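Local coordinates for protein predicted sugar phosphatases of the HAD superfamily (Cytophaga hutchinsonii, PDB 2HX1) that probably acts as a magnesium-dependent phosphatase of the HAD superfamily, removing phosphate from sugar phosphates, at residues Met2-Phe7 against Thr274-Ser279; Tyr50-Asp55 against Ser207-Phe212; Pro163-Asn168 against Ile200-Pro205; Ile99-Gly104 against Leu120-Ile125; Leu136-Asp141 against Ile182-Val187. All blocks are in the same frame, centred on the assembly; numbering follows the deposited sequence.

Interaction 1. Residues Met2-Phe7 against Thr274-Ser279; sequences MQIESF and THICES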
# COMPACT_ATOMS: atom_id res chain seq x y z
N MSE A 2 2.75 31.04 -5.14
CA MSE A 2 1.60 30.81 -5.99
C MSE A 2 1.12 32.12 -6.56
O MSE A 2 1.00 33.11 -5.83
CB MSE A 2 0.46 30.21 -5.20
CG MSE A 2 0.76 28.89 -4.63
SE MSE A 2 -0.78 28.31 -3.62
CE MSE A 2 -0.69 29.39 -1.99
N GLN A 3 0.83 32.10 -7.86
CA GLN A 3 0.14 33.18 -8.52
C GLN A 3 -1.35 32.86 -8.40
O GLN A 3 -1.80 31.86 -8.98
CB GLN A 3 0.57 33.33 -9.98
CG GLN A 3 -0.41 34.20 -10.78
CD GLN A 3 0.04 34.63 -12.19
OE1 GLN A 3 0.64 33.85 -12.94
NE2 GLN A 3 -0.31 35.87 -12.56
N ILE A 4 -2.09 33.67 -7.64
CA ILE A 4 -3.53 33.51 -7.52
C ILE A 4 -4.18 34.45 -8.51
O ILE A 4 -3.83 35.63 -8.58
CB ILE A 4 -4.04 33.75 -6.08
CG1 ILE A 4 -3.27 32.89 -5.06
CG2 ILE A 4 -5.47 33.34 -5.96
CD1 ILE A 4 -3.54 31.43 -5.18
N GLU A 5 -5.11 33.91 -9.30
CA GLU A 5 -5.78 34.63 -10.37
C GLU A 5 -7.26 34.68 -10.07
O GLU A 5 -7.79 33.74 -9.44
CB GLU A 5 -5.52 33.91 -11.70
CG GLU A 5 -4.08 34.02 -12.17
CD GLU A 5 -3.77 33.19 -13.42
OE1 GLU A 5 -4.08 33.66 -14.54
OE2 GLU A 5 -3.18 32.08 -13.30
N SER A 6 -7.95 35.74 -10.50
CA SER A 6 -9.41 35.79 -10.32
C SER A 6 -10.06 34.87 -11.32
O SER A 6 -9.66 34.81 -12.47
CB SER A 6 -10.00 37.19 -10.47
OG SER A 6 -10.24 37.49 -11.81
N PHE A 7 -11.06 34.13 -10.86
CA PHE A 7 -11.75 33.21 -11.73
C PHE A 7 -12.34 33.96 -12.93
O PHE A 7 -12.15 33.56 -14.08
CB PHE A 7 -12.79 32.43 -10.94
CG PHE A 7 -13.46 31.38 -11.72
CD1 PHE A 7 -12.73 30.32 -12.23
CD2 PHE A 7 -14.81 31.45 -11.98
CE1 PHE A 7 -13.35 29.33 -12.98
CE2 PHE A 7 -15.43 30.47 -12.73
CZ PHE A 7 -14.68 29.40 -13.23
N THR A 274 -3.13 24.47 -14.29
CA THR A 274 -2.89 25.61 -15.18
C THR A 274 -3.00 26.90 -14.36
O THR A 274 -2.15 27.78 -14.46
CB THR A 274 -3.86 25.66 -16.39
OG1 THR A 274 -4.13 24.32 -16.88
CG2 THR A 274 -3.27 26.55 -17.53
N HIS A 275 -4.02 26.98 -13.49
CA HIS A 275 -4.29 28.19 -12.73
C HIS A 275 -4.73 27.84 -11.30
O HIS A 275 -5.22 26.74 -11.05
CB HIS A 275 -5.43 28.97 -13.36
CG HIS A 275 -5.22 29.33 -14.78
ND1 HIS A 275 -4.27 30.23 -15.19
CD2 HIS A 275 -5.86 28.91 -15.91
CE1 HIS A 275 -4.31 30.34 -16.51
NE2 HIS A 275 -5.27 29.55 -16.97
N ILE A 276 -4.53 28.79 -10.39
CA ILE A 276 -5.00 28.65 -9.02
C ILE A 276 -5.87 29.86 -8.75
O ILE A 276 -5.50 30.97 -9.13
CB ILE A 276 -3.86 28.53 -7.99
CG1 ILE A 276 -2.95 27.35 -8.38
CG2 ILE A 276 -4.46 28.33 -6.55
CD1 ILE A 276 -1.66 27.21 -7.58
N CYS A 277 -7.06 29.61 -8.19
CA CYS A 277 -8.02 30.67 -7.87
C CYS A 277 -8.52 30.45 -6.46
O CYS A 277 -8.58 29.32 -5.98
CB CYS A 277 -9.24 30.62 -8.80
SG CYS A 277 -8.92 30.65 -10.57
N GLU A 278 -8.89 31.54 -5.79
CA GLU A 278 -9.48 31.47 -4.47
C GLU A 278 -10.81 30.69 -4.50
O GLU A 278 -11.03 29.83 -3.66
CB GLU A 278 -9.65 32.91 -3.93
CG GLU A 278 -10.74 33.07 -2.87
CD GLU A 278 -10.97 34.52 -2.49
OE1 GLU A 278 -11.10 35.39 -3.41
OE2 GLU A 278 -11.02 34.78 -1.27
N SER A 279 -11.68 31.00 -5.45
CA SER A 279 -12.93 30.28 -5.61
C SER A 279 -13.52 30.48 -7.00
O SER A 279 -13.05 31.30 -7.78
CB SER A 279 -13.95 30.74 -4.56
OG SER A 279 -14.81 31.74 -5.09
O HOH W 1 -2.62 30.74 -11.15
O HOH W 2 -9.05 33.96 -7.28
O HOH W 3 -11.92 33.83 -7.89
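On an edge strand of the six-stranded parallel sheet of the HAD core, strand 275-277, Ile276 and its neighbours meet the N-terminal arm formed by Met2 to Phe7. The firm backbone link is Glu5 N to Ile276 O, 3.0 Å long and nearly straight at 167°. Beside it, the Glu5 side chain runs out extended and places OE2 2.9 Å from His275 ND1, which donates; the carboxylate and imidazole planes stand 75° apart, and the ring nitrogen comes in from above the carboxylate plane. The same oxygen takes a second hydrogen bond, from a water at 2.6 Å from Glu5 OE2 that also bonds Gln3 O and accepts from Ile276 N, so the carboxylate is tied to both backbones. At its other nitrogen, His275 NE2 bonds the hydroxyl of Tyr14. On the far side of Glu5 the packing turns apolar: chi2 of Ile4, at -68°, folds CD1 back to 3.5 Å from Ile276 CG2, while Met2, a selenomethionine, crosses Ile276 at about a right angle and reaches helix 262-269. Phe7, next after the helix N-cap Ser6, lays its ring edge near Cys277, with CD1 4.2 Å from SG. A further water accepts from Phe7 N and donates to Ser279 O, 2.8 Å from that carbonyl oxygen.

Interaction 2. Residues Tyr50-Asp55 against Ser207-Phe212; sequences YIVTND and SQMFMF
Val52 on strand 50-53 and Met209 on helix 208-212 bring their CA atoms to 7.1 Å, the strand and helix segments running antiparallel at 163° with their axes 9.6 Å apart. That spacing is filled by side chains. Met209, a selenomethionine, leaves the helix toward the strand and runs antiparallel alongside the Val52 side chain; the bend at chi3 (-60°) turns its methyl CE back to 3.7 Å from Val52 CG1. The same methyl lies 3.4 Å from Asn54 OD1, and the selenium passes 3.7 Å from Thr53 O, so one flexible chain covers the strand end and the loop beyond it. Phe210 comes at Val52 from another direction, the two side chains crossing at about a right angle with CE1 4.0 Å from CG1. The contact thus packs a helix onto the central parallel sheet of the HAD core, where strand 50-53 lies between strands 16-19 and 80-82. Thr53, at the end of this strand with its side chain about 8 Å from the magnesium ion, probably corresponds to the hydroxyl residue of HAD motif II. Asn54 is fixed from outside the pair: its OD1 accepts from Lys204 N and its ND2 donates to Asn168 O, which holds the amide oxygen against the Met209 methyl. On the helix's outward side, Gln208 NE2 bonds Lys244 O of the second subunit and Met211 packs on Met211 of that subunit.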
# COMPACT_ATOMS: atom_id res chain seq x y z
N TYR A 50 -20.61 22.58 -18.06
CA TYR A 50 -21.18 21.34 -17.53
C TYR A 50 -20.71 21.20 -16.11
O TYR A 50 -19.66 21.76 -15.73
CB TYR A 50 -20.71 20.11 -18.28
CG TYR A 50 -21.22 20.00 -19.68
CD1 TYR A 50 -22.48 19.45 -19.94
CD2 TYR A 50 -20.45 20.43 -20.75
CE1 TYR A 50 -22.95 19.34 -21.26
CE2 TYR A 50 -20.90 20.34 -22.03
CZ TYR A 50 -22.15 19.80 -22.29
OH TYR A 50 -22.56 19.71 -23.59
N ILE A 51 -21.46 20.41 -15.35
CA ILE A 51 -21.02 19.92 -14.06
C ILE A 51 -20.59 18.48 -14.29
O ILE A 51 -21.34 17.70 -14.86
CB ILE A 51 -22.16 20.02 -13.00
CG1 ILE A 51 -22.45 21.50 -12.71
CG2 ILE A 51 -21.79 19.23 -11.76
CD1 ILE A 51 -23.67 21.77 -11.91
N VAL A 52 -19.36 18.14 -13.87
CA VAL A 52 -18.78 16.82 -14.08
C VAL A 52 -18.46 16.34 -12.65
O VAL A 52 -17.59 16.90 -11.97
CB VAL A 52 -17.52 16.89 -14.94
CG1 VAL A 52 -16.91 15.53 -15.08
CG2 VAL A 52 -17.86 17.51 -16.28
N THR A 53 -19.20 15.33 -12.21
CA THR A 53 -19.22 14.94 -10.83
C THR A 53 -19.12 13.42 -10.71
O THR A 53 -19.69 12.68 -11.55
CB THR A 53 -20.53 15.42 -10.19
OG1 THR A 53 -20.56 15.04 -8.80
CG2 THR A 53 -21.75 14.84 -10.90
N ASN A 54 -18.39 12.98 -9.70
CA ASN A 54 -18.30 11.57 -9.31
C ASN A 54 -19.44 11.13 -8.36
O ASN A 54 -19.38 10.07 -7.77
CB ASN A 54 -16.94 11.27 -8.66
CG ASN A 54 -15.82 11.20 -9.67
OD1 ASN A 54 -16.05 11.38 -10.88
ND2 ASN A 54 -14.59 10.95 -9.19
N ASP A 55 -20.45 11.96 -8.19
CA ASP A 55 -21.63 11.61 -7.40
C ASP A 55 -22.59 10.73 -8.23
O ASP A 55 -23.26 11.25 -9.09
CB ASP A 55 -22.31 12.90 -6.94
CG ASP A 55 -23.46 12.66 -5.99
OD1 ASP A 55 -23.96 11.52 -5.86
OD2 ASP A 55 -23.87 13.66 -5.37
N SER A 207 -11.32 9.63 -18.04
CA SER A 207 -11.60 10.64 -19.05
C SER A 207 -12.89 10.41 -19.85
O SER A 207 -13.17 11.19 -20.78
CB SER A 207 -10.44 10.72 -20.02
OG SER A 207 -10.38 9.55 -20.82
N GLN A 208 -13.67 9.37 -19.50
CA GLN A 208 -14.89 9.07 -20.26
C GLN A 208 -15.90 10.18 -20.21
O GLN A 208 -16.50 10.51 -21.23
CB GLN A 208 -15.56 7.74 -19.85
CG GLN A 208 -14.72 6.48 -20.18
CD GLN A 208 -15.54 5.17 -20.18
OE1 GLN A 208 -16.37 4.96 -21.06
NE2 GLN A 208 -15.29 4.29 -19.20
N MSE A 209 -16.08 10.78 -19.04
CA MSE A 209 -17.10 11.83 -18.91
C MSE A 209 -16.71 13.07 -19.70
O MSE A 209 -17.58 13.70 -20.40
CB MSE A 209 -17.35 12.19 -17.46
CG MSE A 209 -18.19 11.16 -16.71
SE MSE A 209 -18.52 11.75 -14.89
CE MSE A 209 -16.74 11.92 -14.15
N PHE A 210 -15.41 13.41 -19.60
CA PHE A 210 -14.82 14.51 -20.35
C PHE A 210 -15.04 14.29 -21.82
O PHE A 210 -15.44 15.18 -22.54
CB PHE A 210 -13.30 14.63 -20.13
CG PHE A 210 -12.88 14.96 -18.71
CD1 PHE A 210 -13.65 15.73 -17.87
CD2 PHE A 210 -11.66 14.49 -18.24
CE1 PHE A 210 -13.21 16.03 -16.58
CE2 PHE A 210 -11.23 14.77 -16.96
CZ PHE A 210 -12.00 15.55 -16.12
N MSE A 211 -14.78 13.08 -22.29
CA MSE A 211 -14.91 12.77 -23.70
C MSE A 211 -16.36 12.92 -24.20
O MSE A 211 -16.62 13.35 -25.33
CB MSE A 211 -14.38 11.35 -23.95
CG MSE A 211 -14.36 10.96 -25.41
SE MSE A 211 -13.41 12.24 -26.64
CE MSE A 211 -11.48 11.63 -26.58
N PHE A 212 -17.31 12.54 -23.36
CA PHE A 212 -18.73 12.67 -23.66
C PHE A 212 -19.14 14.14 -23.84
O PHE A 212 -19.77 14.51 -24.83
CB PHE A 212 -19.55 11.97 -22.54
CG PHE A 212 -21.01 12.11 -22.71
CD1 PHE A 212 -21.68 11.39 -23.67
CD2 PHE A 212 -21.72 13.02 -21.94
CE1 PHE A 212 -23.05 11.54 -23.84
CE2 PHE A 212 -23.08 13.20 -22.12
CZ PHE A 212 -23.75 12.46 -23.05

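Interaction 3. Residues Pro163-Asn168 against Ile200-Pro205; sequences PAIVAN and IRFGKP
Ala164 O accepts from Ile200 N at 2.7 Å, the shortest polar bond between these two strands. A regular parallel series continues with Val166 N to Ile200 O, Phe202 N to Val166 O and Asn168 N to Phe202 O. The pairs Ile165-Ile200 and Ala167-Phe202 put their side chains on one face, Val166-Arg201 on the other. On the first face Ile165 CG2 presses on the Phe202 ring, 3.4 Å from CE2, and Pro163 CB meets Ile200 CD1 at 3.6 Å. On the second, Val166 and Arg201 run alongside each other in the same direction, with Val166 CG1 centred over one face of the guanidinium. This edge of the five-stranded cap sheet is a beta-alpha-beta crossover, strand 164-167 leading by way of short strands 172-174 and 180-182 and helix 184-195 to strand 199-202; Arg201 NH2 salt-bridges Glu192 of that helix. Asn168, its CG swung anti to the backbone N (chi1 -166°), bridges two partners. Its OD1 receives Arg201 NH1 at 3.2 Å, the amide and guanidinium planes 88° apart. Its ND2 donates to a lone pair of Lys204 O at 2.9 Å and 176°, in the amide plane, so the amide holds the carbonyl of the Lys204-Pro205 cis peptide. Lys204 probably corresponds to the lysine of HAD motif III, and its NZ bonds Val52 O and makes salt bridges with Asp238 and Asp20, a magnesium ligand.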
# COMPACT_ATOMS: atom_id res chain seq x y z
N PRO A 163 -18.36 -8.37 -11.18
CA PRO A 163 -17.79 -7.04 -11.02
C PRO A 163 -18.31 -6.31 -9.77
O PRO A 163 -19.50 -6.36 -9.46
CB PRO A 163 -18.24 -6.31 -12.30
CG PRO A 163 -19.47 -6.98 -12.69
CD PRO A 163 -19.26 -8.44 -12.34
N ALA A 164 -17.40 -5.68 -9.04
CA ALA A 164 -17.74 -4.78 -7.96
C ALA A 164 -17.43 -3.36 -8.44
O ALA A 164 -16.28 -3.08 -8.83
CB ALA A 164 -16.95 -5.11 -6.69
N ILE A 165 -18.45 -2.50 -8.45
CA ILE A 165 -18.38 -1.14 -9.05
C ILE A 165 -18.65 -0.05 -7.98
O ILE A 165 -19.57 -0.17 -7.15
CB ILE A 165 -19.44 -1.01 -10.20
CG1 ILE A 165 -19.21 -2.05 -11.29
CG2 ILE A 165 -19.42 0.38 -10.90
CD1 ILE A 165 -20.40 -2.20 -12.19
N VAL A 166 -17.88 1.02 -8.01
CA VAL A 166 -18.17 2.20 -7.19
C VAL A 166 -17.76 3.46 -7.97
O VAL A 166 -16.85 3.40 -8.79
CB VAL A 166 -17.40 2.12 -5.80
CG1 VAL A 166 -15.86 2.19 -5.99
CG2 VAL A 166 -17.88 3.23 -4.83
N ALA A 167 -18.42 4.58 -7.70
CA ALA A 167 -17.97 5.92 -8.13
C ALA A 167 -16.70 6.27 -7.37
O ALA A 167 -16.60 6.03 -6.17
CB ALA A 167 -19.02 6.97 -7.82
N ASN A 168 -15.74 6.86 -8.07
CA ASN A 168 -14.44 7.16 -7.49
C ASN A 168 -14.49 8.41 -6.63
O ASN A 168 -13.81 9.40 -6.91
CB ASN A 168 -13.40 7.35 -8.60
CG ASN A 168 -11.99 7.32 -8.07
OD1 ASN A 168 -11.67 6.51 -7.22
ND2 ASN A 168 -11.15 8.22 -8.56
N ILE A 200 -13.98 -1.87 -9.69
CA ILE A 200 -13.95 -1.02 -10.87
C ILE A 200 -14.45 0.34 -10.42
O ILE A 200 -15.57 0.46 -9.89
CB ILE A 200 -14.91 -1.52 -11.98
CG1 ILE A 200 -14.53 -2.95 -12.46
CG2 ILE A 200 -14.85 -0.54 -13.18
CD1 ILE A 200 -15.72 -3.84 -12.81
N ARG A 201 -13.61 1.34 -10.61
CA ARG A 201 -13.94 2.70 -10.21
C ARG A 201 -14.21 3.59 -11.43
O ARG A 201 -13.40 3.65 -12.33
CB ARG A 201 -12.78 3.26 -9.40
CG ARG A 201 -12.75 2.70 -7.96
CD ARG A 201 -11.48 3.04 -7.23
NE ARG A 201 -11.51 2.50 -5.87
CZ ARG A 201 -11.88 3.18 -4.78
NH1 ARG A 201 -12.27 4.45 -4.85
NH2 ARG A 201 -11.86 2.57 -3.59
N PHE A 202 -15.35 4.28 -11.44
CA PHE A 202 -15.74 5.14 -12.56
C PHE A 202 -15.68 6.58 -12.13
O PHE A 202 -16.00 6.91 -10.97
CB PHE A 202 -17.16 4.83 -13.03
CG PHE A 202 -17.29 3.47 -13.73
CD1 PHE A 202 -16.47 3.13 -14.79
CD2 PHE A 202 -18.26 2.57 -13.33
CE1 PHE A 202 -16.61 1.90 -15.46
CE2 PHE A 202 -18.40 1.34 -13.99
CZ PHE A 202 -17.57 1.02 -15.04
N GLY A 203 -15.26 7.42 -13.06
CA GLY A 203 -15.25 8.86 -12.86
C GLY A 203 -13.85 9.38 -12.85
O GLY A 203 -12.89 8.63 -13.04
N LYS A 204 -13.75 10.68 -12.57
CA LYS A 204 -12.47 11.38 -12.52
C LYS A 204 -11.56 10.63 -11.56
O LYS A 204 -12.02 10.20 -10.50
CB LYS A 204 -12.66 12.83 -12.04
CG LYS A 204 -13.74 13.65 -12.82
CD LYS A 204 -14.02 14.98 -12.15
CE LYS A 204 -14.86 14.84 -10.88
NZ LYS A 204 -15.34 16.15 -10.40
N PRO A 205 -10.26 10.50 -11.89
CA PRO A 205 -9.49 11.10 -12.99
C PRO A 205 -9.52 10.37 -14.36
O PRO A 205 -8.72 10.71 -15.25
CB PRO A 205 -8.07 11.04 -12.45
CG PRO A 205 -8.05 9.77 -11.66
CD PRO A 205 -9.41 9.70 -11.01

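Interaction 4. Residues Ile99-Gly104 against Leu120-Ile125; sequences IVAYLG and LPVSAI
Leu120 and Val100 begin three backbone hydrogen bonds: Leu120 N donates to Val100 O at 3.1 Å, Tyr102 N to Leu120 O at 2.9 Å, and Val122 N to Tyr102 O at 3.0 Å, the pattern of a short parallel pairing that stops where residues 122-123 turn into a 3-10 segment. Tyr102 and Pro121 make a CH-pi contact: Tyr102 has CG between its backbone N and carbonyl carbon (chi1 70°), which lays the ring flat over Pro121, whose CA sits 3.9 Å from the ring centroid and only 11° off the normal. Apolar packing covers the rest. Ile99 CG2 touches Leu120 CD1 at 3.8 Å, Ala101 CB lies against Val122 CG2 and Ile125 CG1, and Leu103 CD2 closes on Val122 CB at 3.7 Å. The pair belongs to the beta-alpha-beta unit of strand 98-103, helix 106-110 and strand 117-121. Strand 117-121 is outermost within the chain; strand 133-138 flanks the other side of 98-103, and helix 146-159 covers Leu103 and Val122.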
# COMPACT_ATOMS: atom_id res chain seq x y z
N ILE A 99 -29.60 -10.59 -10.59
CA ILE A 99 -29.71 -9.54 -9.57
C ILE A 99 -28.42 -8.66 -9.54
O ILE A 99 -27.31 -9.16 -9.67
CB ILE A 99 -29.88 -10.18 -8.19
CG1 ILE A 99 -31.06 -11.16 -8.18
CG2 ILE A 99 -30.05 -9.11 -7.09
CD1 ILE A 99 -30.99 -12.12 -6.97
N VAL A 100 -28.58 -7.34 -9.41
CA VAL A 100 -27.45 -6.44 -9.08
C VAL A 100 -27.61 -6.08 -7.61
O VAL A 100 -28.65 -5.55 -7.21
CB VAL A 100 -27.43 -5.18 -10.02
CG1 VAL A 100 -26.44 -4.13 -9.55
CG2 VAL A 100 -27.09 -5.59 -11.46
N ALA A 101 -26.64 -6.48 -6.79
CA ALA A 101 -26.67 -6.18 -5.35
C ALA A 101 -26.12 -4.76 -5.12
O ALA A 101 -25.25 -4.29 -5.85
CB ALA A 101 -25.88 -7.24 -4.58
N TYR A 102 -26.66 -4.05 -4.15
CA TYR A 102 -26.16 -2.72 -3.89
C TYR A 102 -26.01 -2.40 -2.42
O TYR A 102 -26.71 -2.93 -1.58
CB TYR A 102 -27.03 -1.65 -4.56
CG TYR A 102 -28.43 -1.46 -3.97
CD1 TYR A 102 -28.64 -0.58 -2.92
CD2 TYR A 102 -29.54 -2.14 -4.50
CE1 TYR A 102 -29.91 -0.38 -2.40
CE2 TYR A 102 -30.79 -1.95 -3.99
CZ TYR A 102 -30.98 -1.07 -2.94
OH TYR A 102 -32.23 -0.89 -2.43
N LEU A 103 -25.07 -1.50 -2.15
CA LEU A 103 -24.90 -0.88 -0.87
C LEU A 103 -25.31 0.59 -1.02
O LEU A 103 -24.68 1.36 -1.74
CB LEU A 103 -23.45 -1.02 -0.37
CG LEU A 103 -23.00 -2.39 0.14
CD1 LEU A 103 -21.59 -2.29 0.72
CD2 LEU A 103 -23.98 -3.01 1.17
N GLY A 104 -26.39 0.96 -0.34
CA GLY A 104 -26.95 2.31 -0.46
C GLY A 104 -28.39 2.36 -0.02
O GLY A 104 -28.84 1.48 0.72
N LEU A 120 -31.34 -5.38 -5.76
CA LEU A 120 -31.59 -5.73 -4.33
C LEU A 120 -30.43 -5.27 -3.43
O LEU A 120 -29.25 -5.38 -3.80
CB LEU A 120 -31.75 -7.24 -4.14
CG LEU A 120 -33.05 -7.94 -4.56
CD1 LEU A 120 -32.84 -9.44 -4.57
CD2 LEU A 120 -34.19 -7.61 -3.62
N PRO A 121 -30.75 -4.82 -2.21
CA PRO A 121 -29.68 -4.47 -1.30
C PRO A 121 -28.91 -5.72 -0.91
O PRO A 121 -29.50 -6.82 -0.85
CB PRO A 121 -30.41 -3.91 -0.09
CG PRO A 121 -31.74 -4.56 -0.12
CD PRO A 121 -32.07 -4.68 -1.58
N VAL A 122 -27.62 -5.57 -0.62
CA VAL A 122 -26.82 -6.71 -0.12
C VAL A 122 -27.54 -7.43 1.04
O VAL A 122 -27.46 -8.65 1.13
CB VAL A 122 -25.37 -6.29 0.28
CG1 VAL A 122 -24.69 -7.39 1.09
CG2 VAL A 122 -24.54 -5.98 -0.99
N SER A 123 -28.28 -6.70 1.87
CA SER A 123 -29.01 -7.28 2.99
C SER A 123 -30.04 -8.33 2.60
O SER A 123 -30.38 -9.19 3.42
CB SER A 123 -29.79 -6.18 3.71
OG SER A 123 -30.73 -5.62 2.82
N ALA A 124 -30.56 -8.25 1.38
CA ALA A 124 -31.57 -9.21 0.89
C ALA A 124 -30.97 -10.35 0.09
O ALA A 124 -31.70 -11.07 -0.62
CB ALA A 124 -32.63 -8.49 0.04
N ILE A 125 -29.64 -10.53 0.19
CA ILE A 125 -28.97 -11.61 -0.50
C ILE A 125 -28.65 -12.70 0.49
O ILE A 125 -28.16 -12.43 1.59
CB ILE A 125 -27.65 -11.17 -1.16
CG1 ILE A 125 -27.90 -10.04 -2.15
CG2 ILE A 125 -26.98 -12.39 -1.86
CD1 ILE A 125 -28.80 -10.38 -3.29

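Interaction 5. Residues Leu136-Asp141 against Ile182-Val187; sequences LVLLDD and IAIGGV. With EDO (1,2-ethanediol), chain N.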
# COMPACT_ATOMS: atom_id res chain seq x y z
N LEU A 136 -22.21 -6.24 -8.14
CA LEU A 136 -22.37 -5.48 -6.90
C LEU A 136 -22.08 -4.03 -7.21
O LEU A 136 -21.03 -3.73 -7.79
CB LEU A 136 -21.38 -5.98 -5.85
CG LEU A 136 -21.20 -5.10 -4.61
CD1 LEU A 136 -22.50 -5.11 -3.79
CD2 LEU A 136 -20.00 -5.58 -3.79
N VAL A 137 -22.98 -3.12 -6.82
CA VAL A 137 -22.68 -1.67 -6.90
C VAL A 137 -22.71 -0.99 -5.55
O VAL A 137 -23.62 -1.21 -4.76
CB VAL A 137 -23.61 -0.96 -7.88
CG1 VAL A 137 -23.40 -1.54 -9.23
CG2 VAL A 137 -25.08 -1.13 -7.49
N LEU A 138 -21.70 -0.17 -5.28
CA LEU A 138 -21.65 0.69 -4.09
C LEU A 138 -22.13 2.11 -4.47
O LEU A 138 -21.55 2.76 -5.35
CB LEU A 138 -20.24 0.69 -3.49
CG LEU A 138 -20.03 -0.29 -2.32
CD1 LEU A 138 -20.54 -1.66 -2.72
CD2 LEU A 138 -18.57 -0.35 -1.90
N LEU A 139 -23.23 2.57 -3.86
CA LEU A 139 -23.93 3.79 -4.32
C LEU A 139 -23.98 4.92 -3.28
O LEU A 139 -23.94 6.10 -3.65
CB LEU A 139 -25.38 3.47 -4.73
CG LEU A 139 -25.58 2.49 -5.89
CD1 LEU A 139 -27.02 2.08 -5.91
CD2 LEU A 139 -25.18 3.13 -7.23
N ASP A 140 -24.11 4.55 -2.01
CA ASP A 140 -24.29 5.52 -0.93
C ASP A 140 -23.77 4.90 0.38
O ASP A 140 -23.91 3.72 0.60
CB ASP A 140 -25.78 5.91 -0.83
CG ASP A 140 -26.01 7.21 -0.08
OD1 ASP A 140 -25.72 7.27 1.12
OD2 ASP A 140 -26.53 8.18 -0.67
N ASP A 141 -23.15 5.71 1.24
CA ASP A 141 -22.68 5.23 2.55
C ASP A 141 -23.84 4.97 3.52
O ASP A 141 -23.71 4.18 4.47
CB ASP A 141 -21.68 6.21 3.16
CG ASP A 141 -22.29 7.59 3.38
OD1 ASP A 141 -22.53 8.27 2.37
OD2 ASP A 141 -22.51 7.99 4.54
N ILE A 182 -17.33 9.17 6.19
CA ILE A 182 -16.80 8.24 5.22
C ILE A 182 -17.79 8.17 4.05
O ILE A 182 -18.99 7.97 4.26
CB ILE A 182 -16.61 6.86 5.85
CG1 ILE A 182 -15.60 6.94 7.01
CG2 ILE A 182 -16.11 5.87 4.85
CD1 ILE A 182 -15.62 5.72 7.92
N ALA A 183 -17.27 8.37 2.84
CA ALA A 183 -18.08 8.39 1.61
C ALA A 183 -18.08 7.01 1.02
O ALA A 183 -17.33 6.14 1.47
CB ALA A 183 -17.52 9.37 0.59
N ILE A 184 -18.91 6.81 0.00
CA ILE A 184 -19.07 5.47 -0.59
C ILE A 184 -17.73 4.94 -1.17
O ILE A 184 -17.40 3.75 -1.06
CB ILE A 184 -20.26 5.42 -1.57
CG1 ILE A 184 -20.64 3.97 -1.89
CG2 ILE A 184 -19.99 6.29 -2.86
CD1 ILE A 184 -21.07 3.10 -0.63
N GLY A 185 -16.93 5.85 -1.74
CA GLY A 185 -15.60 5.48 -2.23
C GLY A 185 -14.72 5.01 -1.12
O GLY A 185 -13.87 4.14 -1.30
N GLY A 186 -14.91 5.60 0.05
CA GLY A 186 -14.16 5.22 1.24
C GLY A 186 -14.60 3.87 1.74
O GLY A 186 -13.78 3.08 2.17
N VAL A 187 -15.89 3.58 1.67
CA VAL A 187 -16.38 2.25 1.99
C VAL A 187 -15.73 1.19 1.08
O VAL A 187 -15.35 0.12 1.54
CB VAL A 187 -17.92 2.19 1.91
CG1 VAL A 187 -18.45 0.73 2.07
CG2 VAL A 187 -18.51 3.07 2.96
C1 EDO N . -26.14 12.06 2.90
O1 EDO N . -24.83 12.33 3.42
C2 EDO N . -26.04 11.05 1.77
O2 EDO N . -24.81 10.29 1.85
O HOH W 4 -20.50 7.52 6.43
O HOH W 5 -21.13 8.79 -0.15
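Ile184 is the side chain that fills this contact: its CG1 lies 3.7 Å from Leu138 CB, and its CD1 comes within 3.2 Å of Asp140 O, the isoleucine lying against the backbone of the turn that follows the strand. CG1 stands anti to the backbone N (chi1 -165°), which carries the chain toward that turn. One helical turn on, Val187 CG1 meets Leu138 CD2 at 4.1 Å. Around this apolar centre two waters join the backbones through Asp141. One donates to Asp141 OD2 and to Ile182 O; the other donates to Asp141 OD1, 2.9 Å away, and accepts from Ile184 N at the start of helix 184-195. Tyr173 OH, bonded to Asp141 OD2, fixes the carboxylate further. Asp140 OD1 accepts from Glu142 N and from O2 of a 1,2-ethanediol at 3.2 Å, a molecule probably left from crystallisation. The C-terminal end of a parallel strand beside the N-terminus of a helix is the usual layout of alpha/beta folds, here in the cap domain of the HAD phosphatase.

How the interactions relate
Interactions 3, 4 and 5 share the five-stranded cap sheet, with strand 133-138 between the other two: Ala101 O lies 2.7 Å from Val137 N, and Ile165 O 2.8 Å from Leu138 N. Interaction 2 belongs to the core but touches interaction 3: Asn54 ND2 lies 2.9 Å from Asn168 O, at the end of cap strand 164-167, where core and cap meet. A HEPES buffer molecule (EPE) lies here, about 4 Å from the side chains of Asn54 and Ala183 and about 5 Å from that of Lys204, consistent with a substrate pocket between the domains near the magnesium. Interaction 1 is remote, its centre about 44 Å from that of interaction 4, at the core's far edge.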